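Local coordinates for protein alpha-galactosidase 1 (Saccharomyces cerevisiae, PDB 3LRK) that releases terminal, non-reducing alpha-D-galactose residues by hydrolysis from alpha-D-galactosides such as galactose oligosaccharides, galactomannans and galactolipids, working as a secreted, N-glycosylated homotetramer, at residues Leu61-Tyr66 / Leu420-Glu425; Asp54-Leu59 / Asn106-Gly111. The protein carries 1 engineered substitution. All coordinates share one frame; numbering follows the deposited sequence.

Interaction 1: residues Leu61-Tyr66 / Leu420-Glu425. With NAG (2-acetamido-2-deoxy-beta-D-glucopyranose), chain C; NAG (2-acetamido-2-deoxy-beta-D-glucopyranose), chain B.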
ATOM      1  N   LEU A  61     -39.063  -6.903 -22.151  1.00 24.53           N
ATOM      2  CA  LEU A  61     -37.729  -6.921 -21.543  1.00 24.18           C
ATOM      3  C   LEU A  61     -37.538  -8.121 -20.620  1.00 24.11           C
ATOM      4  O   LEU A  61     -36.448  -8.700 -20.567  1.00 23.64           O
ATOM      5  CB  LEU A  61     -37.443  -5.602 -20.821  1.00 23.86           C
ATOM      6  CG  LEU A  61     -37.185  -4.401 -21.744  1.00 24.00           C
ATOM      7  CD1 LEU A  61     -36.964  -3.139 -20.937  1.00 23.80           C
ATOM      8  CD2 LEU A  61     -36.000  -4.658 -22.686  1.00 25.10           C
ATOM      9  N   LYS A  62     -38.608  -8.508 -19.923  1.00 24.42           N
ATOM     10  CA  LYS A  62     -38.605  -9.728 -19.105  1.00 24.57           C
ATOM     11  C   LYS A  62     -38.190 -10.948 -19.933  1.00 25.05           C
ATOM     12  O   LYS A  62     -37.303 -11.709 -19.534  1.00 24.67           O
ATOM     13  CB  LYS A  62     -39.975  -9.965 -18.465  1.00 24.21           C
ATOM     14  CG  LYS A  62     -40.067 -11.244 -17.609  1.00 24.68           C
ATOM     15  CD  LYS A  62     -41.518 -11.553 -17.202  1.00 23.93           C
ATOM     16  CE  LYS A  62     -42.281 -12.270 -18.321  1.00 24.10           C
ATOM     17  NZ  LYS A  62     -43.738 -12.375 -18.028  1.00 26.10           N
ATOM     18  N   ASP A  63     -38.818 -11.120 -21.095  1.00 25.24           N
ATOM     19  CA  ASP A  63     -38.530 -12.289 -21.925  1.00 25.38           C
ATOM     20  C   ASP A  63     -37.214 -12.192 -22.703  1.00 25.62           C
ATOM     21  O   ASP A  63     -36.836 -13.139 -23.409  1.00 26.20           O
ATOM     22  CB  ASP A  63     -39.718 -12.621 -22.835  1.00 25.76           C
ATOM     23  CG  ASP A  63     -40.911 -13.144 -22.058  1.00 25.69           C
ATOM     24  OD1 ASP A  63     -40.775 -14.186 -21.388  1.00 26.25           O
ATOM     25  OD2 ASP A  63     -41.992 -12.522 -22.117  1.00 27.48           O
ATOM     26  N   MET A  64     -36.511 -11.066 -22.563  1.00 25.42           N
ATOM     27  CA  MET A  64     -35.130 -10.952 -23.054  1.00 25.44           C
ATOM     28  C   MET A  64     -34.131 -11.435 -21.997  1.00 25.50           C
ATOM     29  O   MET A  64     -32.954 -11.651 -22.292  1.00 25.40           O
ATOM     30  CB  MET A  64     -34.791  -9.522 -23.484  1.00 25.29           C
ATOM     31  CG  MET A  64     -35.638  -8.982 -24.632  1.00 24.82           C
ATOM     32  SD  MET A  64     -34.855  -7.640 -25.549  1.00 25.09           S
ATOM     33  CE  MET A  64     -33.567  -8.546 -26.414  1.00 22.99           C
ATOM     34  N   GLY A  65     -34.614 -11.601 -20.770  1.00 25.32           N
ATOM     35  CA  GLY A  65     -33.804 -12.153 -19.700  1.00 24.88           C
ATOM     36  C   GLY A  65     -33.769 -11.276 -18.467  1.00 24.33           C
ATOM     37  O   GLY A  65     -33.268 -11.709 -17.433  1.00 24.40           O
ATOM     38  N   TYR A  66     -34.302 -10.057 -18.570  1.00 24.00           N
ATOM     39  CA  TYR A  66     -34.355  -9.123 -17.426  1.00 23.67           C
ATOM     40  C   TYR A  66     -35.417  -9.562 -16.416  1.00 23.73           C
ATOM     41  O   TYR A  66     -36.524  -9.002 -16.353  1.00 23.36           O
ATOM     42  CB  TYR A  66     -34.631  -7.688 -17.881  1.00 23.56           C
ATOM     43  CG  TYR A  66     -33.578  -7.050 -18.770  1.00 23.30           C
ATOM     44  CD1 TYR A  66     -32.437  -6.438 -18.228  1.00 22.85           C
ATOM     45  CD2 TYR A  66     -33.736  -7.025 -20.158  1.00 23.31           C
ATOM     46  CE1 TYR A  66     -31.473  -5.818 -19.064  1.00 22.42           C
ATOM     47  CE2 TYR A  66     -32.781  -6.419 -20.992  1.00 22.22           C
ATOM     48  CZ  TYR A  66     -31.660  -5.820 -20.442  1.00 22.63           C
ATOM     49  OH  TYR A  66     -30.744  -5.215 -21.281  1.00 22.96           O
ATOM     50  N   LEU A 420     -39.006  -7.430 -30.378  1.00 37.11           N
ATOM     51  CA  LEU A 420     -37.890  -7.866 -29.527  1.00 36.10           C
ATOM     52  C   LEU A 420     -37.717  -9.379 -29.586  1.00 35.22           C
ATOM     53  O   LEU A 420     -38.696 -10.121 -29.692  1.00 34.70           O
ATOM     54  CB  LEU A 420     -38.066  -7.426 -28.069  1.00 35.83           C
ATOM     55  CG  LEU A 420     -38.320  -5.975 -27.637  1.00 36.42           C
ATOM     56  CD1 LEU A 420     -37.768  -5.764 -26.225  1.00 36.34           C
ATOM     57  CD2 LEU A 420     -37.757  -4.926 -28.578  1.00 36.22           C
ATOM     58  N   TYR A 421     -36.462  -9.825 -29.526  1.00 34.21           N
ATOM     59  CA  TYR A 421     -36.135 -11.240 -29.409  1.00 33.61           C
ATOM     60  C   TYR A 421     -36.699 -11.820 -28.111  1.00 33.39           C
ATOM     61  O   TYR A 421     -36.612 -11.184 -27.057  1.00 33.28           O
ATOM     62  CB  TYR A 421     -34.618 -11.421 -29.448  1.00 33.31           C
ATOM     63  CG  TYR A 421     -34.153 -12.854 -29.476  1.00 32.81           C
ATOM     64  CD1 TYR A 421     -34.057 -13.551 -30.681  1.00 32.42           C
ATOM     65  CD2 TYR A 421     -33.787 -13.509 -28.300  1.00 32.23           C
ATOM     66  CE1 TYR A 421     -33.617 -14.870 -30.711  1.00 31.67           C
ATOM     67  CE2 TYR A 421     -33.349 -14.820 -28.317  1.00 32.03           C
ATOM     68  CZ  TYR A 421     -33.265 -15.494 -29.526  1.00 32.05           C
ATOM     69  OH  TYR A 421     -32.837 -16.791 -29.542  1.00 32.54           O
ATOM     70  N   ASN A 422     -37.279 -13.016 -28.202  1.00 33.11           N
ATOM     71  CA  ASN A 422     -37.860 -13.713 -27.050  1.00 33.05           C
ATOM     72  C   ASN A 422     -36.937 -14.855 -26.617  1.00 32.72           C
ATOM     73  O   ASN A 422     -36.955 -15.946 -27.195  1.00 32.45           O
ATOM     74  CB  ASN A 422     -39.290 -14.202 -27.366  1.00 33.11           C
ATOM     75  CG  ASN A 422     -40.069 -14.653 -26.119  1.00 34.08           C
ATOM     76  OD1 ASN A 422     -39.483 -15.048 -25.112  1.00 33.26           O
ATOM     77  ND2 ASN A 422     -41.410 -14.594 -26.204  1.00 36.14           N
ATOM     78  N   ALA A 423     -36.112 -14.581 -25.606  1.00 32.64           N
ATOM     79  CA  ALA A 423     -35.143 -15.552 -25.093  1.00 32.56           C
ATOM     80  C   ALA A 423     -35.809 -16.661 -24.276  1.00 32.64           C
ATOM     81  O   ALA A 423     -35.261 -17.759 -24.146  1.00 32.24           O
ATOM     82  CB  ALA A 423     -34.061 -14.848 -24.263  1.00 32.49           C
ATOM     83  N   THR A 424     -36.984 -16.370 -23.720  1.00 32.92           N
ATOM     84  CA  THR A 424     -37.758 -17.383 -22.997  1.00 33.72           C
ATOM     85  C   THR A 424     -38.229 -18.465 -23.971  1.00 34.53           C
ATOM     86  O   THR A 424     -38.228 -19.652 -23.645  1.00 34.89           O
ATOM     87  CB  THR A 424     -38.985 -16.771 -22.279  1.00 33.51           C
ATOM     88  OG1 THR A 424     -38.576 -15.661 -21.471  1.00 32.22           O
ATOM     89  CG2 THR A 424     -39.671 -17.800 -21.390  1.00 33.05           C
ATOM     90  N   GLU A 425     -38.613 -18.038 -25.169  1.00 35.65           N
ATOM     91  CA  GLU A 425     -39.107 -18.936 -26.213  1.00 36.66           C
ATOM     92  C   GLU A 425     -37.946 -19.727 -26.813  1.00 36.66           C
ATOM     93  O   GLU A 425     -38.050 -20.938 -27.037  1.00 36.72           O
ATOM     94  CB  GLU A 425     -39.833 -18.117 -27.285  1.00 37.08           C
ATOM     95  CG  GLU A 425     -40.603 -18.934 -28.316  1.00 40.52           C
ATOM     96  CD  GLU A 425     -41.381 -18.061 -29.294  1.00 44.71           C
ATOM     97  OE1 GLU A 425     -41.090 -16.847 -29.396  1.00 46.13           O
ATOM     98  OE2 GLU A 425     -42.290 -18.595 -29.969  1.00 47.25           O
TER
HETATM   99  C1  NAG C   1     -42.136 -15.055 -25.034  1.00 38.97           C
HETATM  100  C2  NAG C   1     -43.432 -14.268 -24.811  1.00 40.93           C
HETATM  101  C3  NAG C   1     -44.249 -14.762 -23.613  1.00 42.43           C
HETATM  102  C4  NAG C   1     -44.292 -16.283 -23.421  1.00 43.82           C
HETATM  103  C5  NAG C   1     -43.081 -17.023 -24.017  1.00 42.48           C
HETATM  104  C6  NAG C   1     -43.495 -18.430 -24.431  1.00 43.63           C
HETATM  105  C7  NAG C   1     -43.345 -11.965 -25.588  1.00 39.54           C
HETATM  106  C8  NAG C   1     -43.357 -10.529 -25.161  1.00 39.55           C
HETATM  107  N2  NAG C   1     -43.150 -12.859 -24.625  1.00 39.51           N
HETATM  108  O3  NAG C   1     -45.573 -14.279 -23.730  1.00 44.01           O
HETATM  109  O4  NAG C   1     -44.325 -16.537 -22.022  1.00 46.30           O
HETATM  110  O5  NAG C   1     -42.507 -16.407 -25.162  1.00 40.09           O
HETATM  111  O6  NAG C   1     -42.359 -19.261 -24.434  1.00 45.39           O
HETATM  112  O7  NAG C   1     -43.507 -12.270 -26.767  1.00 40.01           O
HETATM  113  C1  NAG B   2     -45.546 -17.165 -21.555  1.00 48.65           C
HETATM  114  C2  NAG B   2     -45.232 -17.894 -20.238  1.00 49.35           C
HETATM  115  C3  NAG B   2     -46.492 -18.395 -19.523  1.00 49.72           C
HETATM  116  C4  NAG B   2     -47.524 -17.272 -19.420  1.00 50.16           C
HETATM  117  C5  NAG B   2     -47.817 -16.729 -20.825  1.00 50.04           C
HETATM  118  C6  NAG B   2     -48.878 -15.625 -20.819  1.00 50.50           C
HETATM  119  C7  NAG B   2     -43.111 -19.081 -19.849  1.00 50.28           C
HETATM  120  C8  NAG B   2     -42.325 -20.332 -20.119  1.00 49.71           C
HETATM  121  N2  NAG B   2     -44.300 -18.990 -20.462  1.00 49.44           N
HETATM  122  O3  NAG B   2     -46.172 -18.865 -18.230  1.00 49.46           O
HETATM  123  O4  NAG B   2     -48.693 -17.717 -18.756  1.00 49.96           O
HETATM  124  O5  NAG B   2     -46.614 -16.235 -21.401  1.00 49.61           O
HETATM  125  O6  NAG B   2     -48.455 -14.518 -20.045  1.00 50.81           O
HETATM  126  O7  NAG B   2     -42.645 -18.215 -19.098  1.00 49.74           O
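D63 meets T424 through a short hydrogen bond in which OG1 of T424 donates to OD1 of D63 (2.6 Å), using the lone pair of OD1 that faces away from the other oxygen. That other oxygen, OD2, accepts from the acetamido N2 of the chain C sugar (2.8 Å) in a fairly straight bond, 162° at the hydrogen. Aspartate suits the place because its two oxygens serve protein and glycan at once. The sugar is itself linked to ND2 of N422, an experimentally established N-glycosylation site, so D63 grips the first residue of the glycan close to its root. The backbone joins in as well: the D63 carbonyl O accepts from N of T424 (3.2 Å) and, weakly, from N of A423. In the second shell, OD1 of N422 takes the N-H of E425 in an Asx motif (3.1 Å), the donor standing well above the amide plane; this probably helps to hold the turn. Away from the glycan the contact becomes apolar. The long, flexible M64 brings SD to 3.5 Å from CD1 of L420 even though its CB points away from residues 420-425, the two side chains crossing nearly at right angles. Branched L420 meets L61 with the same methyl. Around this apolar end stand helix 310-316, touched by M64, and strand 290-292, touched by L61, while Y421 rests on helix 437-440.

Interaction 2: residues Asp54-Leu59 / Asn106-Gly111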
ATOM      1  N   ASP A  54     -44.820  -5.115 -14.220  1.00 27.46           N
ATOM      2  CA  ASP A  54     -45.811  -5.181 -15.309  1.00 27.54           C
ATOM      3  C   ASP A  54     -45.262  -4.525 -16.570  1.00 27.53           C
ATOM      4  O   ASP A  54     -45.386  -5.077 -17.664  1.00 27.98           O
ATOM      5  CB  ASP A  54     -47.128  -4.498 -14.908  1.00 27.56           C
ATOM      6  CG  ASP A  54     -47.986  -5.346 -13.969  1.00 28.17           C
ATOM      7  OD1 ASP A  54     -47.649  -6.514 -13.679  1.00 29.14           O
ATOM      8  OD2 ASP A  54     -49.027  -4.834 -13.524  1.00 30.96           O
ATOM      9  N   ARG A  55     -44.658  -3.349 -16.400  1.00 27.60           N
ATOM     10  CA  ARG A  55     -44.055  -2.586 -17.500  1.00 27.87           C
ATOM     11  C   ARG A  55     -42.882  -3.333 -18.136  1.00 27.96           C
ATOM     12  O   ARG A  55     -42.781  -3.383 -19.353  1.00 27.92           O
ATOM     13  CB  ARG A  55     -43.623  -1.198 -17.009  1.00 28.12           C
ATOM     14  CG  ARG A  55     -42.872  -0.316 -18.015  1.00 28.80           C
ATOM     15  CD  ARG A  55     -43.769   0.207 -19.132  1.00 31.34           C
ATOM     16  NE  ARG A  55     -43.240   1.437 -19.729  1.00 33.10           N
ATOM     17  CZ  ARG A  55     -43.745   2.040 -20.807  1.00 34.30           C
ATOM     18  NH1 ARG A  55     -44.794   1.531 -21.451  1.00 33.84           N
ATOM     19  NH2 ARG A  55     -43.190   3.159 -21.251  1.00 34.54           N
ATOM     20  N   ILE A  56     -42.013  -3.930 -17.314  1.00 27.82           N
ATOM     21  CA  ILE A  56     -40.863  -4.694 -17.831  1.00 27.65           C
ATOM     22  C   ILE A  56     -41.326  -5.929 -18.606  1.00 27.42           C
ATOM     23  O   ILE A  56     -40.755  -6.275 -19.641  1.00 27.53           O
ATOM     24  CB  ILE A  56     -39.854  -5.058 -16.697  1.00 27.32           C
ATOM     25  CG1 ILE A  56     -39.177  -3.776 -16.188  1.00 27.83           C
ATOM     26  CG2 ILE A  56     -38.804  -6.073 -17.178  1.00 27.79           C
ATOM     27  CD1 ILE A  56     -38.245  -3.974 -15.015  1.00 29.44           C
ATOM     28  N   SER A  57     -42.364  -6.583 -18.096  1.00 27.50           N
ATOM     29  CA  SER A  57     -43.022  -7.666 -18.821  1.00 27.71           C
ATOM     30  C   SER A  57     -43.591  -7.176 -20.168  1.00 27.76           C
ATOM     31  O   SER A  57     -43.274  -7.743 -21.224  1.00 27.68           O
ATOM     32  CB  SER A  57     -44.127  -8.295 -17.961  1.00 27.25           C
ATOM     33  OG  SER A  57     -44.611  -9.484 -18.559  1.00 26.77           O
ATOM     34  N   ASP A  58     -44.410  -6.122 -20.123  1.00 28.00           N
ATOM     35  CA  ASP A  58     -45.127  -5.640 -21.322  1.00 28.24           C
ATOM     36  C   ASP A  58     -44.190  -5.102 -22.407  1.00 28.30           C
ATOM     37  O   ASP A  58     -44.468  -5.263 -23.601  1.00 28.41           O
ATOM     38  CB  ASP A  58     -46.197  -4.599 -20.962  1.00 28.10           C
ATOM     39  CG  ASP A  58     -47.340  -5.181 -20.150  1.00 28.94           C
ATOM     40  OD1 ASP A  58     -47.548  -6.419 -20.171  1.00 29.37           O
ATOM     41  OD2 ASP A  58     -48.046  -4.390 -19.484  1.00 30.05           O
ATOM     42  N   LEU A  59     -43.072  -4.497 -21.997  1.00 27.84           N
ATOM     43  CA  LEU A  59     -42.045  -4.044 -22.953  1.00 27.35           C
ATOM     44  C   LEU A  59     -41.246  -5.191 -23.576  1.00 26.61           C
ATOM     45  O   LEU A  59     -40.410  -4.963 -24.452  1.00 26.96           O
ATOM     46  CB  LEU A  59     -41.097  -3.008 -22.317  1.00 27.32           C
ATOM     47  CG  LEU A  59     -41.702  -1.677 -21.842  1.00 28.25           C
ATOM     48  CD1 LEU A  59     -40.640  -0.826 -21.138  1.00 27.68           C
ATOM     49  CD2 LEU A  59     -42.378  -0.887 -22.982  1.00 27.83           C
ATOM     50  N   ASN A 106     -45.984 -13.920 -12.621  1.00 26.48           N
ATOM     51  CA  ASN A 106     -45.686 -13.335 -13.932  1.00 26.73           C
ATOM     52  C   ASN A 106     -44.287 -13.724 -14.434  1.00 26.02           C
ATOM     53  O   ASN A 106     -43.703 -13.036 -15.274  1.00 26.52           O
ATOM     54  CB  ASN A 106     -45.875 -11.811 -13.910  1.00 26.88           C
ATOM     55  CG  ASN A 106     -46.084 -11.211 -15.306  1.00 28.93           C
ATOM     56  OD1 ASN A 106     -46.301 -11.920 -16.296  1.00 29.65           O
ATOM     57  ND2 ASN A 106     -46.017  -9.887 -15.380  1.00 30.07           N
ATOM     58  N   SER A 107     -43.777 -14.843 -13.926  1.00 25.72           N
ATOM     59  CA  SER A 107     -42.496 -15.433 -14.352  1.00 25.36           C
ATOM     60  C   SER A 107     -41.296 -14.528 -14.068  1.00 24.60           C
ATOM     61  O   SER A 107     -40.297 -14.551 -14.797  1.00 24.51           O
ATOM     62  CB  SER A 107     -42.532 -15.848 -15.833  1.00 26.05           C
ATOM     63  OG  SER A 107     -43.538 -16.821 -16.053  1.00 27.65           O
ATOM     64  N   PHE A 108     -41.412 -13.719 -13.018  1.00 23.75           N
ATOM     65  CA  PHE A 108     -40.291 -12.930 -12.518  1.00 23.06           C
ATOM     66  C   PHE A 108     -39.628 -13.634 -11.336  1.00 22.50           C
ATOM     67  O   PHE A 108     -40.220 -14.518 -10.711  1.00 22.32           O
ATOM     68  CB  PHE A 108     -40.759 -11.542 -12.060  1.00 23.29           C
ATOM     69  CG  PHE A 108     -40.924 -10.540 -13.175  1.00 23.70           C
ATOM     70  CD1 PHE A 108     -42.196 -10.092 -13.538  1.00 25.05           C
ATOM     71  CD2 PHE A 108     -39.819 -10.040 -13.850  1.00 24.75           C
ATOM     72  CE1 PHE A 108     -42.368  -9.164 -14.562  1.00 23.73           C
ATOM     73  CE2 PHE A 108     -39.970  -9.108 -14.875  1.00 25.62           C
ATOM     74  CZ  PHE A 108     -41.256  -8.665 -15.232  1.00 25.19           C
ATOM     75  N   LEU A 109     -38.403 -13.215 -11.027  1.00 21.32           N
ATOM     76  CA  LEU A 109     -37.739 -13.602  -9.797  1.00 20.42           C
ATOM     77  C   LEU A 109     -37.608 -12.362  -8.893  1.00 20.10           C
ATOM     78  O   LEU A 109     -37.517 -11.241  -9.393  1.00 19.99           O
ATOM     79  CB  LEU A 109     -36.374 -14.238 -10.101  1.00 19.85           C
ATOM     80  CG  LEU A 109     -36.454 -15.601 -10.818  1.00 19.90           C
ATOM     81  CD1 LEU A 109     -35.039 -16.153 -11.126  1.00 20.26           C
ATOM     82  CD2 LEU A 109     -37.275 -16.617  -9.977  1.00 19.89           C
ATOM     83  N   PHE A 110     -37.613 -12.576  -7.580  1.00 19.88           N
ATOM     84  CA  PHE A 110     -37.689 -11.483  -6.599  1.00 19.73           C
ATOM     85  C   PHE A 110     -36.358 -11.328  -5.856  1.00 19.62           C
ATOM     86  O   PHE A 110     -35.855 -12.286  -5.265  1.00 19.42           O
ATOM     87  CB  PHE A 110     -38.836 -11.764  -5.617  1.00 20.04           C
ATOM     88  CG  PHE A 110     -39.055 -10.682  -4.568  1.00 20.46           C
ATOM     89  CD1 PHE A 110     -38.863  -9.331  -4.866  1.00 20.90           C
ATOM     90  CD2 PHE A 110     -39.496 -11.027  -3.297  1.00 19.39           C
ATOM     91  CE1 PHE A 110     -39.083  -8.340  -3.906  1.00 20.11           C
ATOM     92  CE2 PHE A 110     -39.725 -10.037  -2.323  1.00 22.29           C
ATOM     93  CZ  PHE A 110     -39.517  -8.695  -2.640  1.00 21.02           C
ATOM     94  N   GLY A 111     -35.795 -10.124  -5.920  1.00 19.29           N
ATOM     95  CA  GLY A 111     -34.580  -9.784  -5.185  1.00 19.48           C
ATOM     96  C   GLY A 111     -34.870  -8.836  -4.033  1.00 19.32           C
ATOM     97  O   GLY A 111     -35.756  -7.975  -4.121  1.00 19.39           O
TER
HETATM   98  O   HOH W   1     -45.462  -8.305 -13.387  1.00 33.60           O
HETATM   99  O   HOH W   2     -47.745  -7.968 -17.060  1.00 39.34           O
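The F108 ring turns its edge, not a face, to helix 46-58. Its CZ lies 3.7 Å from the backbone N of S57, which sits in the ring plane, and on the CE2 side of the same edge CE2 is 4.0 Å from CG2 of I56. The phenylalanine side chain leaves its backbone toward the helix, and CE1 and CZ also meet CB of S57. Serine suits the place because its short side chain lets the ring edge come close to the helix backbone, while its hydroxyl takes a polar partner, K62, which also makes a cation-pi contact with F108, the start of its aliphatic chain packing on the ring. N106 comes in next to the ring, its CG anti to the backbone N (chi1 -159°), which carries ND2 to 3.6 Å from CB of S57. Farther out, the D54 carboxylate and the N106 amide are turned 70° apart and do not meet directly; a water bridges them, donating to OD1 of D54 (2.8 Å) and accepting from ND2 of N106 (2.6 Å). Asp and Asn suit this side, where D54 is exposed and a water can be shared between carboxylate and amide. S107, at positive phi, completes a Schellman motif ending helix 96-105 and turns the chain into strand 109-115. Inward, I56 and F108 both pack on I69 of strand 68-70.

Overall arrangement
From the N terminus, helix 46-58 brings in residues 54-59, and the chain turns at once into 61-66 before strand 68-70. Interaction 2 closes first, when the chain has passed helix 96-105 and returns at 106-111; it ties helix 46-58 to the entry of strand 109-115, beside strand 68-70. Interaction 1 closes a far longer loop, spanning the rest of the barrel and the first strands of the antiparallel C-terminal sheet and ending between helices 403-410 and 428-433, so it ties a barrel loop to this C-terminal part. Because their segments alternate, the two loops cross. Their centres lie 11 Å apart, and K62 NZ probably hydrogen-bonds to O of N106.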